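PDB 4G3H: arginase (RocF) from Helicobacter pylori, which probably catalyses the manganese-dependent hydrolysis of L-arginine to L-ornithine and urea. Local coordinates for residues A[26-29]-A[30-34]; A[290-293]-A[294-297]. All coordinates share one frame; numbering follows the deposited sequence.

How the contacts relate
Contact 1 follows the chain out of helix 16-30, and contact 2 follows it into helix 293-309. Their centres lie about 17 Å apart on the same side of the chain's centre, and their nearest atoms are about 6 Å apart without touching. The two helices themselves pack together: A27, L28 and H32 of contact 1 lean on L299, I306 and N307 of helix 293-309, and E295 of contact 2 forms a salt bridge with R23 of helix 16-30. The two-manganese site, held by D116, H118, D120, D234 and D236, is remote from contact 1. Contact 2 is nearer, the E294 side chain lying about 11 Å from that of D236.

Contact 1: A[26-29]-A[30-34]; sequences EALS and ATHGD
L28 and H32, four residues apart where helix 16-30 gives way to a loop, bring their side chains together along one flank of the chain. The two meet at a slant. The methyl CD2 of L28 meets CD2 of the H32 ring at 4.0 Å, approaching the ring's edge near its plane and not from above a face. In both residues CG is turned away from the carbonyl carbon (chi1 -63° and -60°), which swings the isobutyl group and the imidazole to the same side, facing helix 293-309. NE2 of H32 is hydrogen-bonded to D303 of that helix, which probably helps to hold the ring's rotation.

T31 sits beside this pair. With OG1 between the backbone N and the carbonyl carbon, its hydroxyl lies near two carbonyl oxygens, 3.5 Å from A27 O and 3.4 Å from L28 O.

The carbonyl of L28 is a meeting point for the backbone. G33 N reaches L28 O at 2.9 Å with an N-H···O angle of 157°, and T31 N adds a weak bond to the same oxygen. Further on, D34 N bonds to T31 O at 3.2 Å. An i+5 to i backbone bond (L28 O to G33 N) overlapping a type I beta turn, T31 to D34, thus leads the chain out of a surface helix of the alpha/beta arginase fold.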
loop_
_atom_site.group_PDB
_atom_site.type_symbol
_atom_site.label_atom_id
_atom_site.label_comp_id
_atom_site.label_asym_id
_atom_site.label_seq_id
_atom_site.Cartn_x
_atom_site.Cartn_y
_atom_site.Cartn_z
ATOM N N GLU A 26 0.415 11.593 15.172
ATOM C CA GLU A 26 0.438 12.739 16.071
ATOM C C GLU A 26 0.500 14.059 15.305
ATOM O O GLU A 26 -0.169 15.022 15.677
ATOM C CB GLU A 26 1.604 12.610 17.059
ATOM C CG GLU A 26 1.404 11.441 18.035
ATOM C CD GLU A 26 2.551 11.245 19.020
ATOM O OE1 GLU A 26 2.403 10.412 19.944
ATOM O OE2 GLU A 26 3.599 11.910 18.877
ATOM N N ALA A 27 1.237 14.123 14.228
ATOM C CA ALA A 27 1.315 15.193 13.380
ATOM C C ALA A 27 0.010 15.530 12.673
ATOM O O ALA A 27 -0.354 16.520 12.746
ATOM C CB ALA A 27 2.451 15.161 12.517
ATOM N N LEU A 28 -0.705 14.596 12.166
ATOM C CA LEU A 28 -1.948 14.694 11.595
ATOM C C LEU A 28 -3.101 15.183 12.558
ATOM O O LEU A 28 -3.892 15.806 12.214
ATOM C CB LEU A 28 -2.310 13.513 10.771
ATOM C CG LEU A 28 -1.580 13.120 9.557
ATOM C CD1 LEU A 28 -1.893 11.948 9.005
ATOM C CD2 LEU A 28 -1.560 14.130 8.698
ATOM N N SER A 29 -3.034 14.752 13.741
ATOM C CA SER A 29 -3.926 15.028 14.714
ATOM C C SER A 29 -4.034 16.458 15.057
ATOM O O SER A 29 -4.945 16.891 15.223
ATOM C CB SER A 29 -3.484 14.279 15.872
ATOM O OG SER A 29 -4.348 14.063 16.713
ATOM N N ALA A 30 -2.939 17.106 15.102
ATOM C CA ALA A 30 -2.793 18.451 15.193
ATOM C C ALA A 30 -3.323 19.247 14.058
ATOM O O ALA A 30 -3.648 20.242 14.231
ATOM C CB ALA A 30 -1.452 18.830 15.488
ATOM N N THR A 31 -3.221 18.782 12.875
ATOM C CA THR A 31 -3.650 19.499 11.796
ATOM C C THR A 31 -4.933 19.161 11.140
ATOM O O THR A 31 -5.854 19.628 11.561
ATOM C CB THR A 31 -2.583 19.403 10.764
ATOM O OG1 THR A 31 -2.283 18.140 10.293
ATOM C CG2 THR A 31 -1.487 19.934 11.153
ATOM N N HIS A 32 -4.974 18.209 10.301
ATOM C CA HIS A 32 -6.074 17.624 9.588
ATOM C C HIS A 32 -7.150 16.964 10.575
ATOM O O HIS A 32 -8.232 16.935 10.364
ATOM C CB HIS A 32 -5.724 16.692 8.483
ATOM C CG HIS A 32 -4.933 17.255 7.392
ATOM N ND1 HIS A 32 -5.421 18.007 6.422
ATOM C CD2 HIS A 32 -3.649 17.132 7.146
ATOM C CE1 HIS A 32 -4.470 18.316 5.631
ATOM N NE2 HIS A 32 -3.392 17.759 6.034
ATOM N N GLY A 33 -6.627 16.391 11.599
ATOM C CA GLY A 33 -7.271 15.823 12.676
ATOM C C GLY A 33 -7.875 16.764 13.727
ATOM O O GLY A 33 -8.334 16.439 14.595
ATOM N N ASP A 34 -7.800 18.021 13.469
ATOM C CA ASP A 34 -8.322 19.011 14.390
ATOM C C ASP A 34 -9.192 19.958 13.576
ATOM O O ASP A 34 -9.150 19.928 12.348
ATOM C CB ASP A 34 -7.165 19.762 15.059
ATOM C CG ASP A 34 -7.577 20.444 16.340
ATOM O OD1 ASP A 34 -6.690 20.694 17.181
ATOM O OD2 ASP A 34 -8.780 20.737 16.519
#

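Contact 2: A[290-293]-A[294-297]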
loop_
_atom_site.group_PDB
_atom_site.type_symbol
_atom_site.label_atom_id
_atom_site.label_comp_id
_atom_site.label_asym_id
_atom_site.label_seq_id
_atom_site.Cartn_x
_atom_site.Cartn_y
_atom_site.Cartn_z
ATOM N N HIS A 290 20.174 14.401 9.434
ATOM C CA HIS A 290 19.960 14.886 10.786
ATOM C C HIS A 290 19.174 16.186 10.757
ATOM O O HIS A 290 19.655 17.237 11.182
ATOM C CB HIS A 290 21.304 15.078 11.488
ATOM C CG HIS A 290 22.107 13.819 11.597
ATOM N ND1 HIS A 290 21.637 12.689 12.229
ATOM C CD2 HIS A 290 23.345 13.509 11.145
ATOM C CE1 HIS A 290 22.550 11.736 12.162
ATOM N NE2 HIS A 290 23.597 12.208 11.509
ATOM N N ASN A 291 17.958 16.096 10.233
ATOM C CA ASN A 291 17.067 17.239 10.138
ATOM C C ASN A 291 15.618 16.793 9.957
ATOM O O ASN A 291 15.312 15.600 9.965
ATOM C CB ASN A 291 17.473 18.148 8.976
ATOM C CG ASN A 291 17.515 17.418 7.652
ATOM O OD1 ASN A 291 16.810 16.430 7.453
ATOM N ND2 ASN A 291 18.334 17.909 6.730
ATOM N N ASN A 292 14.739 17.773 9.783
ATOM C CA ASN A 292 13.312 17.543 9.618
ATOM C C ASN A 292 12.894 17.356 8.164
ATOM O O ASN A 292 11.730 17.085 7.886
ATOM C CB ASN A 292 12.546 18.738 10.185
ATOM C CG ASN A 292 11.653 18.364 11.336
ATOM O OD1 ASN A 292 10.889 19.189 11.832
ATOM N ND2 ASN A 292 11.746 17.115 11.776
ATOM N N GLU A 293 13.840 17.512 7.245
ATOM C CA GLU A 293 13.560 17.404 5.820
ATOM C C GLU A 293 12.661 16.264 5.346
ATOM O O GLU A 293 11.622 16.503 4.726
ATOM C CB GLU A 293 14.868 17.356 5.029
ATOM C CG GLU A 293 15.614 18.675 4.984
ATOM C CD GLU A 293 16.586 18.748 3.821
ATOM O OE1 GLU A 293 16.129 18.669 2.660
ATOM O OE2 GLU A 293 17.805 18.883 4.063
ATOM N N GLU A 294 13.057 15.028 5.621
ATOM C CA GLU A 294 12.283 13.886 5.165
ATOM C C GLU A 294 10.904 13.777 5.816
ATOM O O GLU A 294 9.915 13.465 5.143
ATOM C CB GLU A 294 13.094 12.607 5.366
ATOM C CG GLU A 294 14.420 12.669 4.628
ATOM C CD GLU A 294 15.316 11.479 4.886
ATOM O OE1 GLU A 294 15.313 10.955 6.018
ATOM O OE2 GLU A 294 16.046 11.078 3.958
ATOM N N GLU A 295 10.820 14.046 7.114
ATOM C CA GLU A 295 9.528 13.967 7.762
ATOM C C GLU A 295 8.595 14.997 7.132
ATOM O O GLU A 295 7.420 14.714 6.864
ATOM C CB GLU A 295 9.658 14.206 9.265
ATOM C CG GLU A 295 8.332 14.084 9.991
ATOM C CD GLU A 295 8.489 14.013 11.488
ATOM O OE1 GLU A 295 9.054 13.012 11.977
ATOM O OE2 GLU A 295 8.052 14.958 12.173
ATOM N N LYS A 296 9.123 16.192 6.884
ATOM C CA LYS A 296 8.331 17.248 6.271
ATOM C C LYS A 296 7.839 16.820 4.887
ATOM O O LYS A 296 6.716 17.129 4.495
ATOM C CB LYS A 296 9.145 18.544 6.155
ATOM C CG LYS A 296 9.390 19.245 7.487
ATOM C CD LYS A 296 9.836 20.695 7.301
ATOM C CE LYS A 296 11.239 20.802 6.717
ATOM N NZ LYS A 296 12.285 20.327 7.670
ATOM N N GLN A 297 8.678 16.106 4.150
ATOM C CA GLN A 297 8.287 15.656 2.822
ATOM C C GLN A 297 7.120 14.672 2.885
ATOM O O GLN A 297 6.169 14.781 2.110
ATOM C CB GLN A 297 9.483 15.028 2.102
ATOM C CG GLN A 297 10.556 16.048 1.758
ATOM C CD GLN A 297 11.730 15.446 1.015
ATOM O OE1 GLN A 297 12.310 14.457 1.452
ATOM N NE2 GLN A 297 12.093 16.053 -0.108
HETATM O O HOH W 1 13.176 13.727 9.018
HETATM O O HOH W 2 15.446 14.396 6.906
HETATM O O HOH W 3 16.168 12.551 8.553
#
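K296 and N292 meet one turn apart at the start of helix 293-309. Backbone hydrogen bonds come first: K296 N reaches N292 O at 2.9 Å, nearly straight at 165°, while Q297 N takes E293 O at 3.0 Å. A capping bond precedes them, weak, from E293 N to N291 OD1.

Water carries the next links. One molecule donates to N291 O and accepts from E295 N, each at 3.0 Å; another accepts from E294 N at 2.8 Å and lies beside N291 OD1.

The aliphatic stems of the long side chains lie against backbone carbonyl oxygens. CG of K296 is 3.2 Å from N292 O, and CG of Q297 packs against E293 O. Bends at chi3 and chi4 (-70° and -68°) fold the K296 chain back over N292, though the close approach of NZ to that residue makes its exact placing doubtful.

Further out, the buried carboxylate of E294 is hydrogen-bonded to the hydroxyls of S245 and S287 and to T244 N. N-H groups of the first turn are thus met by an asparagine and ordered water, and the three successive glutamates of that turn, E293 to E295, probably gain from the positive end of the helix dipole.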